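Long-range contacts in alpha-L-rhamnosidase (Klebsiella oxytoca, PDB 4XHC), which hydrolyses terminal alpha-L-rhamnosyl groups from rhamnosides, as a GH78 family glycosidase with a beta-rich N-terminal domain and a helical barrel that binds rhamnose: residues A[308-313]-A[379-384]; A[303-308]-A[333-338]; A[92-97]-A[175-180]. All blocks are in the same frame, centred on the assembly; numbering follows the deposited sequence.

Contact 1. Residues A[308-313]-A[379-384]; sequences FVDVLY and LQRAIW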
# COMPACT_ATOMS: atom_id res chain seq x y z
N PHE A 308 -16.71 -27.09 24.72
CA PHE A 308 -15.58 -27.10 25.63
C PHE A 308 -15.51 -28.44 26.37
O PHE A 308 -14.42 -29.00 26.56
CB PHE A 308 -15.69 -25.96 26.65
CG PHE A 308 -14.45 -25.79 27.49
CD1 PHE A 308 -13.41 -24.99 27.06
CD2 PHE A 308 -14.33 -26.45 28.71
CE1 PHE A 308 -12.27 -24.84 27.84
CE2 PHE A 308 -13.19 -26.31 29.48
CZ PHE A 308 -12.16 -25.50 29.05
N VAL A 309 -16.66 -28.98 26.75
CA VAL A 309 -16.71 -30.24 27.46
C VAL A 309 -16.18 -31.37 26.58
O VAL A 309 -15.37 -32.18 27.05
CB VAL A 309 -18.13 -30.62 27.90
CG1 VAL A 309 -18.14 -31.97 28.62
CG2 VAL A 309 -18.72 -29.54 28.80
N ASP A 310 -16.63 -31.43 25.33
CA ASP A 310 -16.24 -32.54 24.47
C ASP A 310 -14.76 -32.45 24.07
O ASP A 310 -14.08 -33.48 23.99
CB ASP A 310 -17.15 -32.66 23.23
CG ASP A 310 -16.98 -34.01 22.49
OD1 ASP A 310 -16.94 -35.09 23.13
OD2 ASP A 310 -16.89 -33.98 21.25
N VAL A 311 -14.25 -31.24 23.88
CA VAL A 311 -12.83 -31.07 23.59
C VAL A 311 -11.98 -31.54 24.77
O VAL A 311 -10.97 -32.21 24.56
CB VAL A 311 -12.46 -29.61 23.24
CG1 VAL A 311 -10.95 -29.49 23.02
CG2 VAL A 311 -13.20 -29.15 22.00
N LEU A 312 -12.38 -31.18 25.98
CA LEU A 312 -11.65 -31.61 27.18
C LEU A 312 -11.69 -33.12 27.33
O LEU A 312 -10.67 -33.74 27.65
CB LEU A 312 -12.22 -30.94 28.43
CG LEU A 312 -11.44 -31.14 29.74
CD1 LEU A 312 -10.01 -30.65 29.63
CD2 LEU A 312 -12.13 -30.42 30.89
N TYR A 313 -12.85 -33.72 27.09
CA TYR A 313 -12.99 -35.17 27.16
C TYR A 313 -12.09 -35.88 26.12
O TYR A 313 -11.35 -36.80 26.47
CB TYR A 313 -14.46 -35.59 27.02
CG TYR A 313 -14.64 -37.09 26.85
CD1 TYR A 313 -14.46 -37.95 27.93
CD2 TYR A 313 -14.94 -37.64 25.60
CE1 TYR A 313 -14.60 -39.32 27.77
CE2 TYR A 313 -15.09 -39.01 25.44
CZ TYR A 313 -14.91 -39.84 26.53
OH TYR A 313 -15.04 -41.19 26.36
N LEU A 379 -23.73 -33.24 27.70
CA LEU A 379 -24.03 -33.71 29.05
C LEU A 379 -23.48 -35.12 29.28
O LEU A 379 -22.89 -35.39 30.32
CB LEU A 379 -25.53 -33.70 29.31
CG LEU A 379 -25.95 -34.01 30.73
CD1 LEU A 379 -25.30 -33.06 31.71
CD2 LEU A 379 -27.46 -33.93 30.84
N GLN A 380 -23.64 -36.00 28.30
CA GLN A 380 -23.09 -37.36 28.38
C GLN A 380 -21.58 -37.36 28.66
O GLN A 380 -21.10 -38.15 29.46
CB GLN A 380 -23.40 -38.12 27.08
CG GLN A 380 -22.91 -39.56 27.01
CD GLN A 380 -23.55 -40.47 28.04
OE1 GLN A 380 -24.53 -41.15 27.75
NE2 GLN A 380 -23.01 -40.46 29.24
N ARG A 381 -20.85 -36.48 27.99
CA ARG A 381 -19.41 -36.38 28.21
C ARG A 381 -19.10 -35.73 29.55
O ARG A 381 -18.11 -36.09 30.19
CB ARG A 381 -18.71 -35.60 27.08
CG ARG A 381 -18.34 -36.45 25.88
CD ARG A 381 -19.52 -36.61 24.94
NE ARG A 381 -19.33 -37.69 23.98
CZ ARG A 381 -20.31 -38.28 23.30
NH1 ARG A 381 -21.57 -37.90 23.45
NH2 ARG A 381 -20.04 -39.26 22.46
N ALA A 382 -19.93 -34.78 29.97
CA ALA A 382 -19.80 -34.21 31.32
C ALA A 382 -19.96 -35.28 32.42
O ALA A 382 -19.34 -35.18 33.48
CB ALA A 382 -20.80 -33.08 31.52
N ILE A 383 -20.78 -36.29 32.17
CA ILE A 383 -20.95 -37.39 33.11
C ILE A 383 -19.67 -38.22 33.17
O ILE A 383 -19.21 -38.57 34.26
CB ILE A 383 -22.13 -38.30 32.72
CG1 ILE A 383 -23.44 -37.56 32.93
CG2 ILE A 383 -22.14 -39.58 33.54
CD1 ILE A 383 -24.61 -38.18 32.20
N TRP A 384 -19.10 -38.52 32.02
CA TRP A 384 -17.89 -39.33 31.99
C TRP A 384 -16.74 -38.62 32.72
O TRP A 384 -15.96 -39.26 33.45
CB TRP A 384 -17.51 -39.71 30.55
CG TRP A 384 -18.48 -40.68 29.92
CD1 TRP A 384 -19.22 -41.64 30.56
CD2 TRP A 384 -18.79 -40.81 28.52
NE1 TRP A 384 -19.97 -42.35 29.66
CE2 TRP A 384 -19.72 -41.87 28.40
CE3 TRP A 384 -18.36 -40.15 27.37
CZ2 TRP A 384 -20.25 -42.26 27.16
CZ3 TRP A 384 -18.88 -40.55 26.14
CH2 TRP A 384 -19.81 -41.60 26.04

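Contact 2. Residues A[303-308]-A[333-338]; sequences DYSLFF and RRQVEL. With RAM (alpha-L-rhamnopyranose), chain C.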
# COMPACT_ATOMS: atom_id res chain seq x y z
N ASP A 303 -23.86 -23.80 21.55
CA ASP A 303 -23.21 -25.06 21.17
C ASP A 303 -21.70 -25.03 21.36
O ASP A 303 -21.12 -25.97 21.92
CB ASP A 303 -23.59 -25.53 19.74
CG ASP A 303 -23.33 -24.49 18.65
OD1 ASP A 303 -23.30 -23.27 18.93
OD2 ASP A 303 -23.22 -24.91 17.47
N TYR A 304 -21.06 -23.95 20.93
CA TYR A 304 -19.61 -23.80 21.08
C TYR A 304 -19.17 -23.79 22.54
O TYR A 304 -18.11 -24.33 22.88
CB TYR A 304 -19.13 -22.52 20.37
CG TYR A 304 -18.98 -22.66 18.87
CD1 TYR A 304 -19.72 -23.60 18.16
CD2 TYR A 304 -18.12 -21.84 18.17
CE1 TYR A 304 -19.58 -23.74 16.80
CE2 TYR A 304 -17.99 -21.96 16.80
CZ TYR A 304 -18.73 -22.91 16.13
OH TYR A 304 -18.61 -23.06 14.77
N SER A 305 -19.98 -23.19 23.42
CA SER A 305 -19.71 -23.25 24.85
C SER A 305 -19.71 -24.69 25.36
O SER A 305 -18.77 -25.13 26.00
CB SER A 305 -20.73 -22.41 25.64
OG SER A 305 -20.79 -22.83 26.99
N LEU A 306 -20.78 -25.42 25.05
CA LEU A 306 -20.88 -26.82 25.44
C LEU A 306 -19.77 -27.70 24.86
O LEU A 306 -19.41 -28.71 25.46
CB LEU A 306 -22.23 -27.40 25.04
CG LEU A 306 -23.40 -26.96 25.91
CD1 LEU A 306 -24.71 -27.13 25.16
CD2 LEU A 306 -23.41 -27.73 27.22
N PHE A 307 -19.23 -27.32 23.70
CA PHE A 307 -18.18 -28.11 23.07
C PHE A 307 -16.88 -28.07 23.84
O PHE A 307 -16.03 -28.94 23.65
CB PHE A 307 -17.93 -27.67 21.61
CG PHE A 307 -19.03 -28.04 20.65
CD1 PHE A 307 -19.78 -29.20 20.79
CD2 PHE A 307 -19.29 -27.23 19.55
CE1 PHE A 307 -20.78 -29.51 19.88
CE2 PHE A 307 -20.28 -27.54 18.64
CZ PHE A 307 -21.03 -28.69 18.80
N PHE A 308 -16.71 -27.09 24.72
CA PHE A 308 -15.58 -27.10 25.63
C PHE A 308 -15.51 -28.44 26.37
O PHE A 308 -14.42 -29.00 26.56
CB PHE A 308 -15.69 -25.96 26.65
CG PHE A 308 -14.45 -25.79 27.49
CD1 PHE A 308 -13.41 -24.99 27.06
CD2 PHE A 308 -14.33 -26.45 28.71
CE1 PHE A 308 -12.27 -24.84 27.84
CE2 PHE A 308 -13.19 -26.31 29.48
CZ PHE A 308 -12.16 -25.50 29.05
N ARG A 333 -17.74 -27.93 33.67
CA ARG A 333 -18.95 -28.05 34.48
C ARG A 333 -19.81 -26.79 34.41
O ARG A 333 -21.04 -26.88 34.36
CB ARG A 333 -18.60 -28.34 35.94
CG ARG A 333 -19.80 -28.45 36.87
CD ARG A 333 -19.37 -28.57 38.31
NE ARG A 333 -18.68 -27.36 38.75
CZ ARG A 333 -17.75 -27.32 39.71
NH1 ARG A 333 -17.37 -28.41 40.37
NH2 ARG A 333 -17.19 -26.16 40.02
N ARG A 334 -19.18 -25.62 34.44
CA ARG A 334 -19.91 -24.35 34.41
C ARG A 334 -20.65 -24.15 33.09
O ARG A 334 -21.72 -23.53 33.07
CB ARG A 334 -18.95 -23.18 34.67
CG ARG A 334 -19.63 -21.85 34.90
CD ARG A 334 -19.86 -21.56 36.38
NE ARG A 334 -20.60 -20.30 36.54
CZ ARG A 334 -21.93 -20.18 36.51
NH1 ARG A 334 -22.72 -21.24 36.36
NH2 ARG A 334 -22.49 -18.98 36.63
N GLN A 335 -20.10 -24.66 32.00
CA GLN A 335 -20.77 -24.54 30.70
C GLN A 335 -22.08 -25.31 30.71
O GLN A 335 -23.08 -24.88 30.13
CB GLN A 335 -19.88 -25.03 29.55
CG GLN A 335 -18.51 -24.36 29.43
CD GLN A 335 -18.53 -22.85 29.69
OE1 GLN A 335 -19.10 -22.09 28.92
NE2 GLN A 335 -17.88 -22.42 30.76
N VAL A 336 -22.08 -26.45 31.40
CA VAL A 336 -23.28 -27.26 31.56
C VAL A 336 -24.29 -26.58 32.48
O VAL A 336 -25.46 -26.56 32.16
CB VAL A 336 -22.94 -28.66 32.08
CG1 VAL A 336 -24.21 -29.47 32.30
CG2 VAL A 336 -22.02 -29.38 31.10
N GLU A 337 -23.86 -26.06 33.62
CA GLU A 337 -24.76 -25.36 34.56
C GLU A 337 -25.53 -24.29 33.77
O GLU A 337 -26.75 -24.22 33.85
CB GLU A 337 -24.01 -24.69 35.74
CG GLU A 337 -23.50 -25.58 36.88
CD GLU A 337 -22.51 -24.87 37.84
OE1 GLU A 337 -22.65 -23.64 38.08
OE2 GLU A 337 -21.57 -25.51 38.38
N LEU A 338 -24.81 -23.49 33.00
CA LEU A 338 -25.41 -22.38 32.24
C LEU A 338 -26.31 -22.86 31.12
O LEU A 338 -27.43 -22.36 30.97
CB LEU A 338 -24.33 -21.47 31.68
CG LEU A 338 -23.57 -20.67 32.74
CD1 LEU A 338 -22.33 -20.05 32.12
CD2 LEU A 338 -24.46 -19.60 33.37
C1 RAM C . -17.59 -18.34 10.81
C2 RAM C . -16.51 -19.33 10.42
C3 RAM C . -16.09 -20.16 11.62
C4 RAM C . -17.32 -20.56 12.41
C5 RAM C . -17.93 -19.31 13.03
C6 RAM C . -19.43 -19.38 13.18
O1 RAM C . -17.32 -17.15 10.19
O2 RAM C . -17.09 -20.19 9.45
O3 RAM C . -15.39 -21.33 11.20
O4 RAM C . -16.97 -21.46 13.45
O5 RAM C . -17.62 -18.15 12.22

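Contact 3. Residues A[92-97]-A[175-180]; sequences GDSVII and YLKVEV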
# COMPACT_ATOMS: atom_id res chain seq x y z
N GLY A 92 0.54 -0.91 -17.50
CA GLY A 92 -0.61 -1.68 -17.96
C GLY A 92 -0.36 -3.17 -18.11
O GLY A 92 -1.31 -3.93 -18.19
N ASP A 93 0.90 -3.59 -18.17
CA ASP A 93 1.21 -5.02 -18.29
C ASP A 93 0.92 -5.73 -16.99
O ASP A 93 1.11 -5.17 -15.92
CB ASP A 93 2.68 -5.24 -18.68
CG ASP A 93 2.97 -4.84 -20.13
OD1 ASP A 93 2.02 -4.69 -20.93
OD2 ASP A 93 4.17 -4.67 -20.46
N SER A 94 0.44 -6.96 -17.07
CA SER A 94 0.14 -7.75 -15.87
C SER A 94 0.21 -9.26 -16.14
O SER A 94 -0.02 -9.71 -17.25
CB SER A 94 -1.24 -7.39 -15.32
OG SER A 94 -2.26 -8.09 -15.98
N VAL A 95 0.53 -10.03 -15.11
CA VAL A 95 0.62 -11.48 -15.24
C VAL A 95 -0.04 -12.15 -14.06
O VAL A 95 -0.28 -11.51 -13.04
CB VAL A 95 2.08 -11.93 -15.29
CG1 VAL A 95 2.72 -11.46 -16.59
CG2 VAL A 95 2.86 -11.40 -14.09
N ILE A 96 -0.34 -13.44 -14.22
CA ILE A 96 -0.80 -14.26 -13.10
C ILE A 96 0.18 -15.40 -12.84
O ILE A 96 0.45 -16.20 -13.74
CB ILE A 96 -2.19 -14.85 -13.34
CG1 ILE A 96 -3.22 -13.72 -13.50
CG2 ILE A 96 -2.57 -15.75 -12.18
CD1 ILE A 96 -4.57 -14.19 -14.01
N ILE A 97 0.70 -15.45 -11.62
CA ILE A 97 1.65 -16.47 -11.19
C ILE A 97 0.94 -17.60 -10.44
O ILE A 97 0.30 -17.37 -9.41
CB ILE A 97 2.72 -15.87 -10.24
CG1 ILE A 97 3.34 -14.58 -10.79
CG2 ILE A 97 3.82 -16.89 -9.96
CD1 ILE A 97 4.22 -14.76 -11.99
N TYR A 175 -2.73 -18.31 -6.26
CA TYR A 175 -2.45 -17.44 -7.40
C TYR A 175 -2.09 -16.04 -6.94
O TYR A 175 -2.60 -15.57 -5.92
CB TYR A 175 -3.64 -17.39 -8.37
CG TYR A 175 -4.02 -18.75 -8.89
CD1 TYR A 175 -3.38 -19.31 -9.99
CD2 TYR A 175 -5.00 -19.49 -8.25
CE1 TYR A 175 -3.73 -20.57 -10.45
CE2 TYR A 175 -5.35 -20.76 -8.69
CZ TYR A 175 -4.71 -21.29 -9.79
OH TYR A 175 -5.08 -22.54 -10.20
N LEU A 176 -1.21 -15.40 -7.70
CA LEU A 176 -0.77 -14.04 -7.45
C LEU A 176 -0.81 -13.25 -8.76
O LEU A 176 -0.13 -13.58 -9.71
CB LEU A 176 0.66 -14.04 -6.90
CG LEU A 176 1.38 -12.68 -6.93
CD1 LEU A 176 0.63 -11.67 -6.08
CD2 LEU A 176 2.81 -12.82 -6.45
N LYS A 177 -1.62 -12.20 -8.79
CA LYS A 177 -1.64 -11.30 -9.93
C LYS A 177 -0.72 -10.14 -9.66
O LYS A 177 -0.77 -9.56 -8.59
CB LYS A 177 -3.04 -10.77 -10.16
CG LYS A 177 -3.17 -9.82 -11.35
CD LYS A 177 -4.63 -9.62 -11.72
CE LYS A 177 -4.77 -8.50 -12.72
NZ LYS A 177 -6.21 -8.24 -12.98
N VAL A 178 0.11 -9.82 -10.65
CA VAL A 178 1.06 -8.71 -10.55
C VAL A 178 0.82 -7.76 -11.72
O VAL A 178 0.95 -8.15 -12.88
CB VAL A 178 2.51 -9.22 -10.62
CG1 VAL A 178 3.49 -8.06 -10.50
CG2 VAL A 178 2.76 -10.25 -9.54
N GLU A 179 0.50 -6.52 -11.39
CA GLU A 179 0.15 -5.51 -12.36
C GLU A 179 1.10 -4.32 -12.24
O GLU A 179 1.32 -3.80 -11.16
CB GLU A 179 -1.28 -5.08 -12.08
CG GLU A 179 -1.94 -4.23 -13.16
CD GLU A 179 -3.46 -4.16 -13.00
OE1 GLU A 179 -4.02 -4.71 -11.99
OE2 GLU A 179 -4.09 -3.53 -13.88
N VAL A 180 1.68 -3.91 -13.35
CA VAL A 180 2.45 -2.67 -13.37
C VAL A 180 1.48 -1.54 -13.70
O VAL A 180 1.09 -1.37 -14.85
CB VAL A 180 3.62 -2.73 -14.38
CG1 VAL A 180 4.45 -1.46 -14.29
CG2 VAL A 180 4.50 -3.94 -14.11

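Contact 1. Residues A[308-313]-A[379-384]
In the (alpha/alpha)6 barrel of this family 78 glycosidase, helices 302-319 and 368-389 pack through Val309 and Tyr313 against Arg381, Ala382 and Trp384. The contact illustrates how one helix crossing can change from apolar to polar across its width. The segments run broadly the same way, at 44° with axes 8.8 Å apart, and no hydrogen bond joins them. On the buried flank Val309 directs CG1, which is turned opposite its own backbone nitrogen, against the opposing helix, where it lies 4.1 Å from Ala382 CB. One turn later the ring of Tyr313 reaches across to Trp384. The two ring planes are inclined by 37°, and Trp384 CE3 lies over one face of the tyrosine, 3.6 Å from Tyr313 CZ. To one flank of Val309 and Tyr313, Asp310 and Arg381 lie side by side and point the same way. A bend at chi2 of the arginine leaves its CD and NE near Asp310 OD1. The bridge is long, 3.6 Å from Asp310 OD1 to Arg381 NE, and the oxygen stands well out of the guanidinium plane, so the attraction is one of charge without a directed N-H. Each has a firmer partner elsewhere: Asp310 OD2 pairs with Arg251, and Arg381 NH1 donates to Tyr377 O. The first torsion of Arg381 (chi1 -85°) sets CG beside the backbone nitrogen, 3.6 Å from Tyr313 CD2.

Contact 2. Residues A[303-308]-A[333-338]
A buried contact between consecutive helices, 302-319 and 322-340, is centred on Ser305 and Gln335, a polar pair set into an otherwise apolar interface. Ser305 OG donates to Gln335 OE1 at 2.7 Å; the hydroxyl oxygen lies in the plane of the amide carbonyl, on a lone pair of OE1, with a C=O...O angle of 125°. The glutamine chain bends at chi2 (-40°), which turns the amide to the serine. Both ends of that amide are occupied: OE1 also accepts from Val284 N, while NE2 donates to Thr331 O and Gly282 O, an arrangement that should fix its rotation. The segments run roughly antiparallel, at 143°, as successive helices of the (alpha/alpha)6 barrel found in this glycosidase family. Apolar contacts border the polar pair: Leu306 CD2 is 4.4 Å from Val336 CG2, and Phe308 CB is 4.3 Å from Gln335 CG. The residue just before Ser305 belongs to the sugar pocket. Tyr304 OH donates to O4 of the bound alpha-L-rhamnopyranose at 2.6 Å, with O4 at the ring edge and in its plane. Glu506, Asp249, Tyr518, His528 and Trp361 supply further hydrogen bonds to the same sugar.

Contact 3. Residues A[92-97]-A[175-180]
The ring of Tyr175 is approached obliquely by Ile96 CG2 and by the carbonyl oxygen of Ile97, the methyl carbon lying 4.3 Å from Tyr175 CD1. Beyond this ring, the flat element is the sheet itself. One of its faces carries Ser94, Ile96, Lys177 and Glu179, all partly exposed; the other carries Val95, Ile97, Leu176 and Val178, all buried. On the buried face Val95 and Val178 lie side by side and point the same way, with Val95 CG2 4.1 Å from Val178 CB, and Ile97 meets Leu176 in the next hydrogen-bonded pair. Strands 94-99 and 175-182 are the two central members of a six-stranded antiparallel sheet in the N-terminal domain, a textbook case of alternating side chains dividing a sheet into an inner and a more open surface. Strand 59-65 continues the sheet beside Ile96, and strand 122-129 does so beside Lys177. Val95 and Val178 exchange two backbone bonds, Val95 N to Val178 O at 2.9 Å and Val178 N to Val95 O at 3.0 Å. Ile97 and Leu176 form a second such pair, in which Ile97 N meets Leu176 O almost straight, at 176° about the hydrogen. On the more open face Lys177 places CG opposite the backbone nitrogen (chi1 -180°); CG lies 3.8 Å from Val95 O, and the extended chain carries CE near Ser94 OG. The pairing reaches past the strand proper: Asp93 O accepts from Val180 N, and Gly92, at a positive phi of 94°, donates its N-H to Val180 O at 2.7 Å.

How the contacts relate
Contacts 1 and 2 share helix 302-319 and Phe308, their centres 9 Å apart. They join through Val336, whose CG1 lies 3.8 Å from Leu379 CD1 and whose CG2 lies 4.0 Å from Val309 CG2. Contact 2 is wholly buried and holds the helix bearing a sugar-binding residue; contact 1 is only partly buried, its partly exposed residues being Tyr313, Arg381 and Trp384. Contact 3 belongs to the other domain, its centre about 51 Å from that of contact 1 and 49 Å from that of contact 2. It is partly buried, with one buried and one more open face. Main-chain hydrogen bonds join it, whereas between the helices none crosses and side chains do most of the joining.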